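Local atomic coordinates of SusD family protein (PDB entry 7KV1), a protein that probably binds beta-glucan at the surface of a human gut Bacteroides, as a SusD-like glycan-binding protein. Residues Lys142-Glu145 with Met146-Arg149; Met339-Glu342 with Thr343-Met346; Ile376-Gln379 with Lys380-Pro383. One frame throughout, in Å; residues are numbered along the deposited sequence.

Overall arrangement
Interaction 1 lies in helix 138-162, in the N-terminal starch-binding-associated region, whereas interactions 2 and 3 share the SusD family region on the opposite side of the chain's centre. The centres of interactions 1 and 2 are about 42 Å apart, and those of 1 and 3 about 36 Å. Interactions 2 and 3 are neighbours, centres about 13 Å apart, and touch directly: Met339 N lies 3.0 Å from Ile376 O, a probable hydrogen bond, and Tyr344 CB packs on Ile376 CD1 at 3.8 Å. The bound cobalt hexammine is lined by other residues, among them Leu260, Phe266 and Tyr408; none of the three contacts contributes to that pocket.

Interaction 1: Lys142-Glu145 with Met146-Arg149; sequences KLYE and MQAR
Lys142, Glu145 and Arg149 form a salt-bridge network along one side of helix 138-162, with Glu145 holding a cation on each carboxylate oxygen. Its CG stands anti to the backbone N (chi1 178°) and the chain runs out straight, bringing the carboxylate alongside Arg149. Arg149 NH1 reaches OE2 of Glu145 at 3.0 Å from the anti side; the carboxylate and guanidinium planes are only 16° apart, yet the donor stands out of the carboxylate plane. Lys142, bent twice along its chain, brings NZ to 2.7 Å from Glu145 OE1 on the syn side. Met146 lies beside this network, its methyl CE 4.0 Å from Lys142 NZ and 3.7 Å from Glu145 OE2. The shared carboxylate would probably offset the two like charges.

Beneath the side chains run ordinary helical bonds, such as Arg149 N to Glu145 O at 2.9 Å. Round the helix, Gln147, its chain extended beyond CG, runs back so that NE2 makes a weak bond (3.2 Å) to Leu143 O, a carbonyl that also accepts from Gln147 N. Tyr55 and Arg227 hold the other end of this amide at OE1. Arg149 NE pairs with Glu195 of helix 185-201, while Ala148 packs on Leu126 and Leu127 of helix 110-129. Such close helix-to-helix packing is consistent with the TPR-like helical scaffold of SusD proteins.

Interaction 2: Met339-Glu342 with Thr343-Met346; sequences MRLE and TYQM
Met339 and Thr343 cross at about a right angle where the chain enters the short helix 341-345. Met339 CG meets Thr343 CB at 3.8 Å, and the sulfur SD rests 4.0 Å from the methyl CG2. The threonine torsion (chi1 -47°) sets CG2 anti to the backbone N, facing the methionine, and puts OG1 beside the backbone N, near Arg340 CB, where it bonds to Asn81 O.

Two residues further along, on another side of the short helix, Leu341 and Gln345 meet obliquely. Gln345 CG is anti to its own carbonyl carbon (chi1 -65°) and the chain then runs straight, which lays the amide across the leucine branch point: NE2 is 3.6 Å from Leu341 CG and 3.7 Å from its CD2. The amide here touches hydrocarbon, without a bond to the leucine side chain. The same leucine also leans toward Tyr344, its CD1 4.5 Å from ring atom CD2, a loose apolar contact.

Backbone bonds run alongside. Gln345 N bonds to Leu341 O at 2.8 Å with an N-H...O angle of 157°. Arg340 O receives two weak bonds, from Thr343 N and, at 3.3 Å, from Tyr344 N. The Arg340 side chain leads away from the helix and makes a cation-pi contact with Trp83. Met339 and Tyr344 both pack on Cys358 of strand 358-360. Arg340 is the N-cap residue of a short helix that packs, with the Met339 before it, on the two-stranded antiparallel sheet of 358-360 and 376-378 in the SusD family region.

Interaction 3: Ile376-Gln379 with Lys380-Pro383; sequences IWLQ and KYRP
Gln379 O accepts a hydrogen bond from Arg382 N at 3.3 Å, closing a distorted type I beta turn through Lys380 and Tyr381 directly after strand 376-378. The N-H points almost straight at the oxygen (168°), but the donor stands well above the carbonyl plane.

Leu378 lies against one face of the turn. Its CD2 meets the edge of the Tyr381 ring, in the ring plane, 4.0 Å from CD2 of the tyrosine, and its CD1 lies 4.1 Å from Lys380 CB. The far ends of both partners are held elsewhere: Tyr381 OH by Arg404 N, and Lys380 NZ by Val463 O and Glu465.

The turn thus carries the chain out of the two-stranded antiparallel sheet formed with strand 358-360. Gln379 and Arg382 lie side by side, Gln379 NE2 3.5 Å from Arg382 CD, with amide and guanidinium planes 65° apart. With chi1 at 68°, between backbone N and carbonyl carbon, Arg382 lays CG and CD along the Gln379 amide. A water joins their ends, donating to Gln379 OE1 (2.6 Å) and accepting from Arg382 NH1 (2.8 Å), while Tyr384 OH binds Gln379 NE2. Both NE and NH2 of Arg382 donate to Pro383 O, NH2 at 2.9 Å, limiting rotation of the guanidinium. Asp324 takes NH1 in a salt bridge, and Trp359 and Tyr384 make cation-pi contacts with the guanidinium.

Interaction 1: Lys142-Glu145 with Met146-Arg149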
ATOM      1  N   LYS A 142      -2.338 -25.487 -11.307  1.00 34.04           N
ATOM      2  CA  LYS A 142      -3.444 -24.639 -10.818  1.00 36.20           C
ATOM      3  C   LYS A 142      -2.852 -23.642  -9.817  1.00 31.90           C
ATOM      4  O   LYS A 142      -3.225 -22.450  -9.895  1.00 26.90           O
ATOM      5  CB  LYS A 142      -4.572 -25.465 -10.182  1.00 43.32           C
ATOM      6  CG  LYS A 142      -5.497 -26.254 -11.110  1.00 45.99           C
ATOM      7  CD  LYS A 142      -5.946 -25.559 -12.393  1.00 55.16           C
ATOM      8  CE  LYS A 142      -6.968 -24.451 -12.211  1.00 59.94           C
ATOM      9  NZ  LYS A 142      -7.389 -23.866 -13.514  1.00 58.09           N
ATOM     10  N   LEU A 143      -1.988 -24.115  -8.916  1.00 29.67           N
ATOM     11  CA  LEU A 143      -1.285 -23.254  -7.931  1.00 33.12           C
ATOM     12  C   LEU A 143      -0.465 -22.190  -8.668  1.00 32.72           C
ATOM     13  O   LEU A 143      -0.568 -21.006  -8.258  1.00 30.24           O
ATOM     14  CB  LEU A 143      -0.395 -24.078  -7.002  1.00 34.03           C
ATOM     15  CG  LEU A 143      -1.076 -24.630  -5.749  1.00 43.34           C
ATOM     16  CD1 LEU A 143      -0.047 -25.313  -4.852  1.00 49.04           C
ATOM     17  CD2 LEU A 143      -1.790 -23.530  -4.972  1.00 46.42           C
ATOM     18  N   TYR A 144       0.328 -22.567  -9.685  1.00 28.90           N
ATOM     19  CA  TYR A 144       1.193 -21.602 -10.424  1.00 29.72           C
ATOM     20  C   TYR A 144       0.294 -20.581 -11.138  1.00 26.48           C
ATOM     21  O   TYR A 144       0.566 -19.375 -11.065  1.00 29.34           O
ATOM     22  CB  TYR A 144       2.143 -22.278 -11.421  1.00 31.02           C
ATOM     23  CG  TYR A 144       3.085 -23.311 -10.849  1.00 35.35           C
ATOM     24  CD1 TYR A 144       3.599 -23.222  -9.562  1.00 37.92           C
ATOM     25  CD2 TYR A 144       3.480 -24.392 -11.624  1.00 38.59           C
ATOM     26  CE1 TYR A 144       4.466 -24.178  -9.054  1.00 39.60           C
ATOM     27  CE2 TYR A 144       4.331 -25.365 -11.130  1.00 38.96           C
ATOM     28  CZ  TYR A 144       4.828 -25.264  -9.843  1.00 42.57           C
ATOM     29  OH  TYR A 144       5.676 -26.236  -9.386  1.00 42.43           O
ATOM     30  N   GLU A 145      -0.780 -21.073 -11.748  1.00 24.28           N
ATOM     31  CA  GLU A 145      -1.763 -20.287 -12.516  1.00 27.25           C
ATOM     32  C   GLU A 145      -2.399 -19.228 -11.612  1.00 26.95           C
ATOM     33  O   GLU A 145      -2.433 -18.057 -11.993  1.00 23.90           O
ATOM     34  CB  GLU A 145      -2.896 -21.161 -13.036  1.00 28.52           C
ATOM     35  CG  GLU A 145      -3.923 -20.363 -13.784  1.00 28.83           C
ATOM     36  CD  GLU A 145      -5.160 -21.116 -14.201  1.00 32.28           C
ATOM     37  OE1 GLU A 145      -5.175 -22.343 -14.086  1.00 38.63           O
ATOM     38  OE2 GLU A 145      -6.098 -20.461 -14.612  1.00 32.79           O
ATOM     39  N   MET A 146      -2.920 -19.649 -10.467  1.00 25.53           N
ATOM     40  CA  MET A 146      -3.674 -18.736  -9.587  1.00 25.82           C
ATOM     41  C   MET A 146      -2.708 -17.734  -8.951  1.00 23.66           C
ATOM     42  O   MET A 146      -3.117 -16.588  -8.766  1.00 26.69           O
ATOM     43  CB  MET A 146      -4.472 -19.521  -8.552  1.00 24.98           C
ATOM     44  CG  MET A 146      -5.691 -20.223  -9.175  1.00 25.96           C
ATOM     45  SD  MET A 146      -6.565 -19.329 -10.509  1.00 27.60           S
ATOM     46  CE  MET A 146      -7.596 -20.626 -11.204  1.00 30.44           C
ATOM     47  N   GLN A 147      -1.465 -18.118  -8.664  1.00 23.95           N
ATOM     48  CA  GLN A 147      -0.463 -17.158  -8.136  1.00 24.00           C
ATOM     49  C   GLN A 147      -0.197 -16.090  -9.210  1.00 25.04           C
ATOM     50  O   GLN A 147      -0.215 -14.879  -8.896  1.00 23.89           O
ATOM     51  CB  GLN A 147       0.822 -17.856  -7.712  1.00 24.32           C
ATOM     52  CG  GLN A 147       0.769 -18.532  -6.357  1.00 23.49           C
ATOM     53  CD  GLN A 147       2.043 -19.311  -6.130  1.00 26.47           C
ATOM     54  OE1 GLN A 147       3.075 -18.756  -5.786  1.00 25.98           O
ATOM     55  NE2 GLN A 147       1.973 -20.617  -6.318  1.00 25.21           N
ATOM     56  N   ALA A 148       0.003 -16.498 -10.457  1.00 23.38           N
ATOM     57  CA  ALA A 148       0.280 -15.542 -11.549  1.00 24.58           C
ATOM     58  C   ALA A 148      -0.931 -14.619 -11.735  1.00 22.84           C
ATOM     59  O   ALA A 148      -0.734 -13.396 -11.937  1.00 21.09           O
ATOM     60  CB  ALA A 148       0.636 -16.270 -12.825  1.00 25.09           C
ATOM     61  N   ARG A 149      -2.151 -15.151 -11.672  1.00 21.92           N
ATOM     62  CA  ARG A 149      -3.344 -14.308 -11.941  1.00 20.86           C
ATOM     63  C   ARG A 149      -3.543 -13.285 -10.803  1.00 21.06           C
ATOM     64  O   ARG A 149      -3.932 -12.135 -11.079  1.00 23.36           O
ATOM     65  CB  ARG A 149      -4.562 -15.179 -12.223  1.00 21.81           C
ATOM     66  CG  ARG A 149      -4.459 -15.881 -13.576  1.00 23.98           C
ATOM     67  CD  ARG A 149      -5.522 -16.935 -13.787  1.00 25.06           C
ATOM     68  NE  ARG A 149      -6.816 -16.314 -13.990  1.00 24.15           N
ATOM     69  CZ  ARG A 149      -7.966 -16.969 -13.999  1.00 28.15           C
ATOM     70  NH1 ARG A 149      -7.986 -18.296 -13.875  1.00 30.58           N
ATOM     71  NH2 ARG A 149      -9.095 -16.313 -14.193  1.00 25.60           N
TER

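Interaction 2: Met339-Glu342 with Thr343-Met346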
ATOM      1  N   MET A 339       7.620  13.576   9.118  1.00 21.87           N
ATOM      2  CA  MET A 339       6.271  13.417   9.693  1.00 22.62           C
ATOM      3  C   MET A 339       5.735  14.778  10.166  1.00 22.86           C
ATOM      4  O   MET A 339       6.432  15.490  10.955  1.00 19.38           O
ATOM      5  CB  MET A 339       6.238  12.432  10.859  1.00 23.58           C
ATOM      6  CG  MET A 339       4.795  12.112  11.230  1.00 24.84           C
ATOM      7  SD  MET A 339       4.710  10.852  12.444  1.00 29.01           S
ATOM      8  CE  MET A 339       5.235   9.490  11.412  1.00 25.15           C
ATOM      9  N   ARG A 340       4.490  15.093   9.808  1.00 19.77           N
ATOM     10  CA  ARG A 340       3.857  16.373  10.239  1.00 21.88           C
ATOM     11  C   ARG A 340       3.644  16.343  11.747  1.00 22.57           C
ATOM     12  O   ARG A 340       3.331  15.259  12.294  1.00 20.39           O
ATOM     13  CB  ARG A 340       2.541  16.667   9.521  1.00 22.80           C
ATOM     14  CG  ARG A 340       2.753  16.822   8.030  1.00 25.85           C
ATOM     15  CD  ARG A 340       1.514  16.678   7.157  1.00 29.47           C
ATOM     16  NE  ARG A 340       0.614  17.793   7.261  1.00 33.37           N
ATOM     17  CZ  ARG A 340      -0.120  18.272   6.246  1.00 35.30           C
ATOM     18  NH1 ARG A 340       0.001  17.794   5.012  1.00 37.67           N
ATOM     19  NH2 ARG A 340      -0.903  19.301   6.467  1.00 40.86           N
ATOM     20  N   LEU A 341       3.784  17.506  12.378  1.00 24.14           N
ATOM     21  CA  LEU A 341       3.525  17.667  13.832  1.00 26.09           C
ATOM     22  C   LEU A 341       2.074  17.283  14.132  1.00 24.42           C
ATOM     23  O   LEU A 341       1.797  16.677  15.176  1.00 25.73           O
ATOM     24  CB  LEU A 341       3.811  19.121  14.246  1.00 27.73           C
ATOM     25  CG  LEU A 341       3.597  19.446  15.733  1.00 30.22           C
ATOM     26  CD1 LEU A 341       4.379  18.496  16.643  1.00 27.05           C
ATOM     27  CD2 LEU A 341       3.985  20.898  16.025  1.00 30.93           C
ATOM     28  N   GLU A 342       1.164  17.655  13.256  1.00 25.03           N
ATOM     29  CA  GLU A 342      -0.279  17.344  13.369  1.00 27.29           C
ATOM     30  C   GLU A 342      -0.447  15.820  13.445  1.00 23.77           C
ATOM     31  O   GLU A 342      -1.291  15.333  14.195  1.00 24.46           O
ATOM     32  CB  GLU A 342      -0.988  18.034  12.192  1.00 33.22           C
ATOM     33  CG  GLU A 342      -0.736  19.558  12.086  1.00 41.96           C
ATOM     34  CD  GLU A 342       0.622  20.175  11.668  1.00 48.07           C
ATOM     35  OE1 GLU A 342       1.322  19.654  10.774  1.00 38.93           O
ATOM     36  OE2 GLU A 342       0.973  21.254  12.218  1.00 59.74           O
ATOM     37  N   THR A 343       0.363  15.043  12.743  1.00 22.78           N
ATOM     38  CA  THR A 343       0.284  13.559  12.800  1.00 22.48           C
ATOM     39  C   THR A 343       0.723  13.043  14.180  1.00 23.77           C
ATOM     40  O   THR A 343       0.128  12.050  14.696  1.00 22.67           O
ATOM     41  CB  THR A 343       1.097  12.934  11.666  1.00 21.34           C
ATOM     42  OG1 THR A 343       0.727  13.643  10.487  1.00 20.54           O
ATOM     43  CG2 THR A 343       0.861  11.452  11.512  1.00 22.09           C
ATOM     44  N   TYR A 344       1.787  13.612  14.740  1.00 22.46           N
ATOM     45  CA  TYR A 344       2.200  13.258  16.115  1.00 22.05           C
ATOM     46  C   TYR A 344       1.057  13.648  17.058  1.00 21.86           C
ATOM     47  O   TYR A 344       0.635  12.830  17.906  1.00 22.21           O
ATOM     48  CB  TYR A 344       3.542  13.907  16.452  1.00 22.39           C
ATOM     49  CG  TYR A 344       3.953  13.705  17.883  1.00 23.05           C
ATOM     50  CD1 TYR A 344       4.598  12.550  18.295  1.00 23.93           C
ATOM     51  CD2 TYR A 344       3.643  14.661  18.837  1.00 26.69           C
ATOM     52  CE1 TYR A 344       4.946  12.353  19.625  1.00 22.77           C
ATOM     53  CE2 TYR A 344       3.994  14.490  20.168  1.00 26.91           C
ATOM     54  CZ  TYR A 344       4.639  13.329  20.559  1.00 26.04           C
ATOM     55  OH  TYR A 344       4.929  13.146  21.873  1.00 27.11           O
ATOM     56  N   GLN A 345       0.539  14.862  16.931  1.00 22.37           N
ATOM     57  CA  GLN A 345      -0.432  15.426  17.929  1.00 24.10           C
ATOM     58  C   GLN A 345      -1.819  14.761  17.862  1.00 24.32           C
ATOM     59  O   GLN A 345      -2.561  14.870  18.848  1.00 23.21           O
ATOM     60  CB  GLN A 345      -0.572  16.940  17.740  1.00 25.64           C
ATOM     61  CG  GLN A 345       0.716  17.679  18.033  1.00 26.78           C
ATOM     62  CD  GLN A 345       0.608  19.158  17.752  1.00 30.55           C
ATOM     63  OE1 GLN A 345      -0.143  19.610  16.890  1.00 32.80           O
ATOM     64  NE2 GLN A 345       1.395  19.921  18.479  1.00 31.32           N
ATOM     65  N   MET A 346      -2.168  14.006  16.818  1.00 23.23           N
ATOM     66  CA  MET A 346      -3.532  13.399  16.737  1.00 22.63           C
ATOM     67  C   MET A 346      -3.627  12.213  17.704  1.00 22.38           C
ATOM     68  O   MET A 346      -4.739  11.811  18.030  1.00 23.11           O
ATOM     69  CB  MET A 346      -3.873  12.948  15.311  1.00 24.98           C
ATOM     70  CG  MET A 346      -3.159  11.672  14.873  1.00 24.00           C
ATOM     71  SD  MET A 346      -3.382  11.438  13.076  1.00 25.61           S
ATOM     72  CE  MET A 346      -2.451   9.927  12.839  1.00 21.95           C
TER

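Interaction 3: Ile376-Gln379 with Lys380-Pro383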
ATOM      1  N   ILE A 376      10.608  15.080  13.356  1.00 21.88           N
ATOM      2  CA  ILE A 376       9.795  13.836  13.518  1.00 20.19           C
ATOM      3  C   ILE A 376       9.890  13.047  12.224  1.00 19.68           C
ATOM      4  O   ILE A 376       9.782  13.673  11.158  1.00 20.23           O
ATOM      5  CB  ILE A 376       8.326  14.096  13.884  1.00 22.63           C
ATOM      6  CG1 ILE A 376       8.171  15.160  14.967  1.00 25.45           C
ATOM      7  CG2 ILE A 376       7.638  12.794  14.263  1.00 20.79           C
ATOM      8  CD1 ILE A 376       6.751  15.558  15.197  1.00 28.36           C
ATOM      9  N   TRP A 377      10.037  11.734  12.362  1.00 19.58           N
ATOM     10  CA  TRP A 377      10.213  10.781  11.259  1.00 20.95           C
ATOM     11  C   TRP A 377       9.351   9.559  11.525  1.00 20.48           C
ATOM     12  O   TRP A 377       8.870   9.405  12.672  1.00 21.01           O
ATOM     13  CB  TRP A 377      11.689  10.420  11.124  1.00 20.84           C
ATOM     14  CG  TRP A 377      12.585  11.611  10.970  1.00 20.65           C
ATOM     15  CD1 TRP A 377      13.265  12.280  11.950  1.00 20.90           C
ATOM     16  CD2 TRP A 377      12.833  12.336   9.752  1.00 20.97           C
ATOM     17  NE1 TRP A 377      13.921  13.365  11.417  1.00 20.93           N
ATOM     18  CE2 TRP A 377      13.703  13.401  10.066  1.00 20.41           C
ATOM     19  CE3 TRP A 377      12.405  12.188   8.430  1.00 20.11           C
ATOM     20  CZ2 TRP A 377      14.145  14.307   9.097  1.00 20.84           C
ATOM     21  CZ3 TRP A 377      12.859  13.074   7.475  1.00 20.06           C
ATOM     22  CH2 TRP A 377      13.713  14.120   7.803  1.00 20.44           C
ATOM     23  N   LEU A 378       9.203   8.702  10.518  1.00 19.06           N
ATOM     24  CA  LEU A 378       8.425   7.441  10.652  1.00 20.78           C
ATOM     25  C   LEU A 378       9.297   6.404  11.380  1.00 21.44           C
ATOM     26  O   LEU A 378      10.335   5.986  10.839  1.00 22.92           O
ATOM     27  CB  LEU A 378       7.989   6.962   9.262  1.00 19.38           C
ATOM     28  CG  LEU A 378       7.204   5.659   9.206  1.00 20.74           C
ATOM     29  CD1 LEU A 378       5.867   5.786   9.907  1.00 20.52           C
ATOM     30  CD2 LEU A 378       7.005   5.222   7.755  1.00 22.01           C
ATOM     31  N   GLN A 379       8.862   5.977  12.553  1.00 20.89           N
ATOM     32  CA  GLN A 379       9.550   4.939  13.361  1.00 21.22           C
ATOM     33  C   GLN A 379       9.393   3.559  12.706  1.00 20.49           C
ATOM     34  O   GLN A 379      10.281   2.733  12.861  1.00 23.03           O
ATOM     35  CB  GLN A 379       9.003   5.014  14.784  1.00 22.06           C
ATOM     36  CG  GLN A 379       9.492   3.883  15.672  1.00 23.09           C
ATOM     37  CD  GLN A 379      10.919   4.075  16.118  1.00 23.68           C
ATOM     38  OE1 GLN A 379      11.379   5.199  16.322  1.00 24.70           O
ATOM     39  NE2 GLN A 379      11.615   2.960  16.287  1.00 23.82           N
ATOM     40  N   LYS A 380       8.286   3.283  12.022  1.00 22.04           N
ATOM     41  CA  LYS A 380       7.926   1.904  11.604  1.00 20.26           C
ATOM     42  C   LYS A 380       9.025   1.331  10.704  1.00 22.89           C
ATOM     43  O   LYS A 380       9.222   0.081  10.737  1.00 19.96           O
ATOM     44  CB  LYS A 380       6.575   1.902  10.885  1.00 19.66           C
ATOM     45  CG  LYS A 380       5.396   2.132  11.823  1.00 20.42           C
ATOM     46  CD  LYS A 380       4.050   2.084  11.117  1.00 18.85           C
ATOM     47  CE  LYS A 380       2.893   2.303  12.070  1.00 19.00           C
ATOM     48  NZ  LYS A 380       1.657   2.597  11.306  1.00 18.71           N
ATOM     49  N   TYR A 381       9.650   2.186   9.877  1.00 21.88           N
ATOM     50  CA  TYR A 381      10.657   1.763   8.879  1.00 22.66           C
ATOM     51  C   TYR A 381      11.941   2.585   9.056  1.00 20.63           C
ATOM     52  O   TYR A 381      12.649   2.767   8.076  1.00 21.13           O
ATOM     53  CB  TYR A 381      10.063   1.837   7.459  1.00 21.24           C
ATOM     54  CG  TYR A 381       8.913   0.887   7.216  1.00 23.22           C
ATOM     55  CD1 TYR A 381       9.134  -0.474   7.059  1.00 22.77           C
ATOM     56  CD2 TYR A 381       7.607   1.348   7.086  1.00 22.07           C
ATOM     57  CE1 TYR A 381       8.089  -1.354   6.819  1.00 24.39           C
ATOM     58  CE2 TYR A 381       6.552   0.480   6.846  1.00 22.02           C
ATOM     59  CZ  TYR A 381       6.793  -0.881   6.710  1.00 22.10           C
ATOM     60  OH  TYR A 381       5.784  -1.770   6.458  1.00 22.13           O
ATOM     61  N   ARG A 382      12.259   3.006  10.281  1.00 20.12           N
ATOM     62  CA  ARG A 382      13.470   3.803  10.537  1.00 20.71           C
ATOM     63  C   ARG A 382      14.701   2.910  10.361  1.00 22.03           C
ATOM     64  O   ARG A 382      14.649   1.683  10.489  1.00 18.80           O
ATOM     65  CB  ARG A 382      13.417   4.500  11.896  1.00 23.44           C
ATOM     66  CG  ARG A 382      13.480   3.564  13.091  1.00 24.73           C
ATOM     67  CD  ARG A 382      14.162   4.284  14.221  1.00 27.96           C
ATOM     68  NE  ARG A 382      15.583   4.389  13.971  1.00 27.87           N
ATOM     69  CZ  ARG A 382      16.461   4.929  14.805  1.00 29.77           C
ATOM     70  NH1 ARG A 382      16.083   5.457  15.953  1.00 27.87           N
ATOM     71  NH2 ARG A 382      17.730   4.966  14.462  1.00 34.43           N
ATOM     72  N   PRO A 383      15.844   3.508   9.968  1.00 21.71           N
ATOM     73  CA  PRO A 383      17.078   2.751   9.802  1.00 22.48           C
ATOM     74  C   PRO A 383      17.661   2.386  11.175  1.00 21.76           C
ATOM     75  O   PRO A 383      17.599   3.226  12.089  1.00 23.61           O
ATOM     76  CB  PRO A 383      18.014   3.698   9.043  1.00 22.32           C
ATOM     77  CG  PRO A 383      17.521   5.076   9.459  1.00 21.93           C
ATOM     78  CD  PRO A 383      16.019   4.928   9.637  1.00 23.36           C
TER
HETATM   79  O   HOH W   1      13.701   5.583  17.510  1.00 23.93           O